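Long-range contact in SnoaL-like domain-containing protein (Burkholderia thailandensis E264, PDB 3EC9), which is of unknown function but has an NTF2-like, SnoaL-type fold, a cone-shaped scaffold that in relatives often encloses a ligand-binding or catalytic pocket: residues 33-45 with 54-66. Sequence-based numbering, arbitrary orientation.
Sequences MMADIAPAIEWTE and TYRSADEIVRNVF
The indole of Trp-43 receives Ile-61 over one face: CG2 stands 3.9 Å from the centroid of the six-membered ring, a CH-pi contact. CD1 of the same isoleucine reaches back to Trp-43 CB. Phe-66 meets the far end of the indole obliquely, planes 67° apart, with its CE2 3.8 Å from Trp-43 CZ2. Phe-125 of strand 121-129 stacks on the indole. In one of its two conformers, selenomethionine Met-33 lays its selenium over one face of the Phe-66 ring, a Met-aromatic contact. Thr-54 CG2 lies over one face of the Arg-56 guanidinium, toward the rim. A water in plane at its edge links Arg-56 NE to Glu-42 OE2, whose charges lie beyond salt-bridge distance.

Met-34 is a knob among Ala-58, Ile-61, Val-62 and Phe-66; a bend at chi2 (-75°) folds its chain against helix 58-66, CG lying 3.7 Å from Val-62 CG2.

Strands 41-45 and 53-55 form an antiparallel hairpin, followed in the chain by helix 58-72. Trp-43 and Tyr-55 are its hydrogen-bonded pair, with Trp-43 N to Tyr-55 O at 3.0 Å and Tyr-55 N to Trp-43 O at 2.8 Å. On the sheet face opposite their side chains, the hydroxyls of Thr-44 and Thr-54 share a hydrogen bond (OG1 to OG1, 2.8 Å).

Trp-43 NE1 donates to Glu-45 OE2 at 3.0 Å, which would limit rotation of the indole. Val-65 CG1 packs on that carboxylate. Glycerol near Trp-43 and acetate near Glu-45, probably from the crystallisation liquor, may mark a pocket where an apolar wall meets a buried acid.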
loop_
_atom_site.group_PDB
_atom_site.type_symbol
_atom_site.label_atom_id
_atom_site.label_comp_id
_atom_site.label_asym_id
_atom_site.label_seq_id
_atom_site.Cartn_x
_atom_site.Cartn_y
_atom_site.Cartn_z
HETATM N N MSE B 33 8.605 -7.082 19.361
HETATM C CA MSE B 33 8.132 -6.218 18.269
HETATM C C MSE B 33 8.953 -4.958 18.141
HETATM O O MSE B 33 9.310 -4.560 17.028
HETATM C CB MSE B 33 6.709 -5.768 18.509
HETATM C CG MSE B 33 5.689 -6.789 18.165
HETATM SE SE MSE B 33 3.985 -5.933 18.465
HETATM C CE MSE B 33 2.989 -7.504 18.951
HETATM N N MSE B 34 9.221 -4.317 19.282
HETATM C CA MSE B 34 9.857 -3.007 19.305
HETATM C C MSE B 34 11.385 -3.032 19.494
HETATM O O MSE B 34 12.033 -1.986 19.481
HETATM C CB MSE B 34 9.225 -2.106 20.406
HETATM C CG MSE B 34 7.726 -1.870 20.311
HETATM SE SE MSE B 34 7.312 -0.593 18.862
HETATM C CE MSE B 34 6.875 -1.893 17.578
ATOM N N ALA B 35 11.962 -4.219 19.579
ATOM C CA ALA B 35 13.393 -4.406 19.963
ATOM C C ALA B 35 14.352 -3.686 19.008
ATOM O O ALA B 35 15.418 -3.189 19.460
ATOM C CB ALA B 35 13.760 -5.870 20.043
ATOM N N ASP B 36 14.013 -3.654 17.701
ATOM C CA ASP B 36 14.913 -3.093 16.697
ATOM C C ASP B 36 14.458 -1.711 16.202
ATOM O O ASP B 36 14.994 -1.193 15.215
ATOM C CB ASP B 36 15.099 -4.042 15.515
ATOM C CG ASP B 36 15.700 -5.363 15.936
ATOM O OD1 ASP B 36 16.762 -5.352 16.638
ATOM O OD2 ASP B 36 15.112 -6.401 15.583
ATOM N N ILE B 37 13.487 -1.112 16.897
ATOM C CA ILE B 37 13.005 0.211 16.539
ATOM C C ILE B 37 14.057 1.258 16.897
ATOM O O ILE B 37 14.501 1.345 18.053
ATOM C CB ILE B 37 11.659 0.497 17.232
ATOM C CG1 ILE B 37 10.586 -0.456 16.717
ATOM C CG2 ILE B 37 11.148 1.925 17.002
ATOM C CD1 ILE B 37 10.071 -0.257 15.244
ATOM N N ALA B 38 14.410 2.087 15.917
ATOM C CA ALA B 38 15.422 3.139 16.151
ATOM C C ALA B 38 14.851 4.265 16.996
ATOM O O ALA B 38 13.642 4.560 16.981
ATOM C CB ALA B 38 15.907 3.706 14.844
ATOM N N PRO B 39 15.720 4.912 17.777
ATOM C CA PRO B 39 15.352 6.157 18.441
ATOM C C PRO B 39 14.732 7.160 17.467
ATOM O O PRO B 39 13.809 7.893 17.816
ATOM C CB PRO B 39 16.698 6.693 18.899
ATOM C CG PRO B 39 17.508 5.471 19.179
ATOM C CD PRO B 39 17.096 4.479 18.111
ATOM N N ALA B 40 15.257 7.185 16.249
ATOM C CA ALA B 40 14.845 8.141 15.233
ATOM C C ALA B 40 13.653 7.620 14.391
ATOM O O ALA B 40 13.361 8.170 13.351
ATOM C CB ALA B 40 16.038 8.439 14.325
ATOM N N ILE B 41 12.957 6.598 14.876
ATOM C CA ILE B 41 11.832 6.004 14.128
ATOM C C ILE B 41 10.803 7.038 13.630
ATOM O O ILE B 41 10.416 7.921 14.379
ATOM C CB ILE B 41 11.067 4.954 15.018
ATOM C CG1 ILE B 41 10.001 4.182 14.228
ATOM C CG2 ILE B 41 10.451 5.630 16.235
ATOM C CD1 ILE B 41 10.548 3.422 13.052
ATOM N N GLU B 42 10.344 6.884 12.381
ATOM C CA GLU B 42 9.133 7.516 11.871
ATOM C C GLU B 42 8.193 6.400 11.404
ATOM O O GLU B 42 8.483 5.711 10.436
ATOM C CB GLU B 42 9.486 8.499 10.752
ATOM C CG GLU B 42 10.377 9.631 11.255
ATOM C CD GLU B 42 10.724 10.664 10.193
ATOM O OE1 GLU B 42 10.152 10.617 9.076
ATOM O OE2 GLU B 42 11.574 11.534 10.499
ATOM N N TRP B 43 7.111 6.198 12.141
ATOM C CA TRP B 43 6.151 5.128 11.895
ATOM C C TRP B 43 4.812 5.788 11.537
ATOM O O TRP B 43 4.154 6.419 12.374
ATOM C CB TRP B 43 6.042 4.281 13.147
ATOM C CG TRP B 43 5.066 3.191 13.104
ATOM C CD1 TRP B 43 3.685 3.298 12.971
ATOM C CD2 TRP B 43 5.333 1.792 13.240
ATOM N NE1 TRP B 43 3.104 2.069 13.025
ATOM C CE2 TRP B 43 4.080 1.121 13.206
ATOM C CE3 TRP B 43 6.500 1.040 13.433
ATOM C CZ2 TRP B 43 3.962 -0.280 13.313
ATOM C CZ3 TRP B 43 6.371 -0.380 13.516
ATOM C CH2 TRP B 43 5.108 -1.003 13.461
ATOM N N THR B 44 4.447 5.668 10.268
ATOM C CA THR B 44 3.275 6.295 9.719
ATOM C C THR B 44 2.097 5.308 9.450
ATOM O O THR B 44 2.169 4.397 8.624
ATOM C CB THR B 44 3.575 7.060 8.421
ATOM O OG1 THR B 44 4.580 8.042 8.712
ATOM C CG2 THR B 44 2.303 7.686 7.853
ATOM N N GLU B 45 1.011 5.520 10.174
ATOM C CA GLU B 45 -0.264 4.850 9.938
ATOM C C GLU B 45 -0.983 5.750 8.899
ATOM O O GLU B 45 -0.895 6.983 8.951
ATOM C CB GLU B 45 -1.081 4.764 11.226
ATOM C CG GLU B 45 -0.473 3.837 12.270
ATOM C CD GLU B 45 -0.647 2.405 11.941
ATOM O OE1 GLU B 45 -1.786 1.923 11.911
ATOM O OE2 GLU B 45 0.361 1.715 11.774
ATOM N N THR B 54 1.940 10.015 12.327
ATOM C CA THR B 54 3.367 9.630 12.345
ATOM C C THR B 54 3.872 9.651 13.778
ATOM O O THR B 54 3.760 10.673 14.463
ATOM C CB THR B 54 4.259 10.469 11.431
ATOM O OG1 THR B 54 3.820 10.316 10.097
ATOM C CG2 THR B 54 5.720 10.070 11.535
ATOM N N TYR B 55 4.358 8.490 14.214
ATOM C CA TYR B 55 4.771 8.241 15.594
ATOM C C TYR B 55 6.263 8.105 15.659
ATOM O O TYR B 55 6.879 7.511 14.775
ATOM C CB TYR B 55 4.066 6.984 16.112
ATOM C CG TYR B 55 2.572 7.146 16.026
ATOM C CD1 TYR B 55 1.889 7.938 16.925
ATOM C CD2 TYR B 55 1.830 6.599 14.978
ATOM C CE1 TYR B 55 0.555 8.152 16.799
ATOM C CE2 TYR B 55 0.499 6.771 14.879
ATOM C CZ TYR B 55 -0.153 7.560 15.787
ATOM O OH TYR B 55 -1.513 7.768 15.677
ATOM N N ARG B 56 6.845 8.641 16.726
ATOM C CA ARG B 56 8.284 8.937 16.720
ATOM C C ARG B 56 9.031 8.283 17.888
ATOM O O ARG B 56 10.159 8.677 18.210
ATOM C CB ARG B 56 8.509 10.454 16.662
ATOM C CG ARG B 56 7.972 11.071 15.365
ATOM C CD ARG B 56 8.490 12.455 15.137
ATOM N NE ARG B 56 8.588 12.709 13.707
ATOM C CZ ARG B 56 7.582 13.095 12.933
ATOM N NH1 ARG B 56 6.361 13.306 13.444
ATOM N NH2 ARG B 56 7.813 13.269 11.624
ATOM N N SER B 57 8.426 7.268 18.502
ATOM C CA SER B 57 9.116 6.451 19.496
ATOM C C SER B 57 8.376 5.152 19.607
ATOM O O SER B 57 7.182 5.078 19.263
ATOM C CB SER B 57 9.137 7.110 20.905
ATOM O OG SER B 57 7.827 7.272 21.453
ATOM N N ALA B 58 9.083 4.141 20.093
ATOM C CA ALA B 58 8.448 2.862 20.409
ATOM C C ALA B 58 7.251 3.043 21.364
ATOM O O ALA B 58 6.179 2.478 21.142
ATOM C CB ALA B 58 9.459 1.855 21.000
ATOM N N ASP B 59 7.405 3.883 22.399
ATOM C CA ASP B 59 6.305 4.157 23.349
ATOM C C ASP B 59 5.067 4.670 22.663
ATOM O O ASP B 59 3.952 4.230 22.966
ATOM C CB ASP B 59 6.718 5.174 24.444
ATOM C CG ASP B 59 5.536 5.610 25.332
ATOM O OD1 ASP B 59 4.963 4.774 26.077
ATOM O OD2 ASP B 59 5.170 6.805 25.270
ATOM N N GLU B 60 5.253 5.627 21.749
ATOM C CA GLU B 60 4.136 6.182 20.984
ATOM C C GLU B 60 3.441 5.117 20.169
ATOM O O GLU B 60 2.207 5.025 20.135
ATOM C CB GLU B 60 4.617 7.289 20.047
ATOM C CG GLU B 60 4.880 8.612 20.748
ATOM C CD GLU B 60 5.498 9.631 19.804
ATOM O OE1 GLU B 60 5.009 9.772 18.660
ATOM O OE2 GLU B 60 6.478 10.294 20.223
ATOM N N ILE B 61 4.247 4.305 19.496
ATOM C CA ILE B 61 3.693 3.280 18.619
ATOM C C ILE B 61 2.874 2.296 19.441
ATOM O O ILE B 61 1.756 1.927 19.086
ATOM C CB ILE B 61 4.821 2.568 17.852
ATOM C CG1 ILE B 61 5.510 3.576 16.926
ATOM C CG2 ILE B 61 4.249 1.390 17.031
ATOM C CD1 ILE B 61 7.007 3.142 16.500
ATOM N N VAL B 62 3.411 1.876 20.588
ATOM C CA VAL B 62 2.674 0.873 21.392
ATOM C C VAL B 62 1.387 1.497 21.905
ATOM O O VAL B 62 0.316 0.922 21.784
ATOM C CB VAL B 62 3.552 0.365 22.564
ATOM C CG1 VAL B 62 2.728 -0.432 23.543
ATOM C CG2 VAL B 62 4.772 -0.420 22.035
ATOM N N ARG B 63 1.480 2.684 22.483
ATOM C CA ARG B 63 0.281 3.312 23.070
ATOM C C ARG B 63 -0.745 3.760 22.037
ATOM O O ARG B 63 -1.915 3.534 22.201
ATOM C CB ARG B 63 0.653 4.508 23.947
ATOM C CG ARG B 63 1.227 4.159 25.333
ATOM C CD ARG B 63 1.368 5.405 26.223
ATOM N NE ARG B 63 2.227 6.363 25.567
ATOM C CZ ARG B 63 1.824 7.377 24.806
ATOM N NH1 ARG B 63 0.525 7.737 24.698
ATOM N NH2 ARG B 63 2.764 8.076 24.173
ATOM N N ASN B 64 -0.310 4.452 20.996
ATOM C CA ASN B 64 -1.255 5.120 20.085
ATOM C C ASN B 64 -1.655 4.290 18.868
ATOM O O ASN B 64 -2.577 4.653 18.134
ATOM C CB ASN B 64 -0.704 6.476 19.638
ATOM C CG ASN B 64 -0.288 7.391 20.823
ATOM O OD1 ASN B 64 -0.915 7.370 21.907
ATOM N ND2 ASN B 64 0.778 8.204 20.616
ATOM N N VAL B 65 -0.952 3.185 18.633
ATOM C CA VAL B 65 -1.307 2.272 17.544
ATOM C C VAL B 65 -1.767 0.927 18.111
ATOM O O VAL B 65 -2.940 0.625 18.094
ATOM C CB VAL B 65 -0.173 2.097 16.515
ATOM C CG1 VAL B 65 -0.629 1.196 15.323
ATOM C CG2 VAL B 65 0.344 3.462 16.022
ATOM N N PHE B 66 -0.846 0.128 18.645
ATOM C CA PHE B 66 -1.202 -1.242 18.997
ATOM C C PHE B 66 -2.177 -1.333 20.154
ATOM O O PHE B 66 -3.103 -2.098 20.102
ATOM C CB PHE B 66 0.048 -2.048 19.278
ATOM C CG PHE B 66 0.853 -2.299 18.039
ATOM C CD1 PHE B 66 0.466 -3.300 17.149
ATOM C CD2 PHE B 66 1.963 -1.531 17.739
ATOM C CE1 PHE B 66 1.191 -3.528 15.991
ATOM C CE2 PHE B 66 2.691 -1.762 16.583
ATOM C CZ PHE B 66 2.294 -2.761 15.708
HETATM O O HOH W 1 11.899 9.737 15.952
HETATM O O HOH W 2 11.304 11.333 13.689
#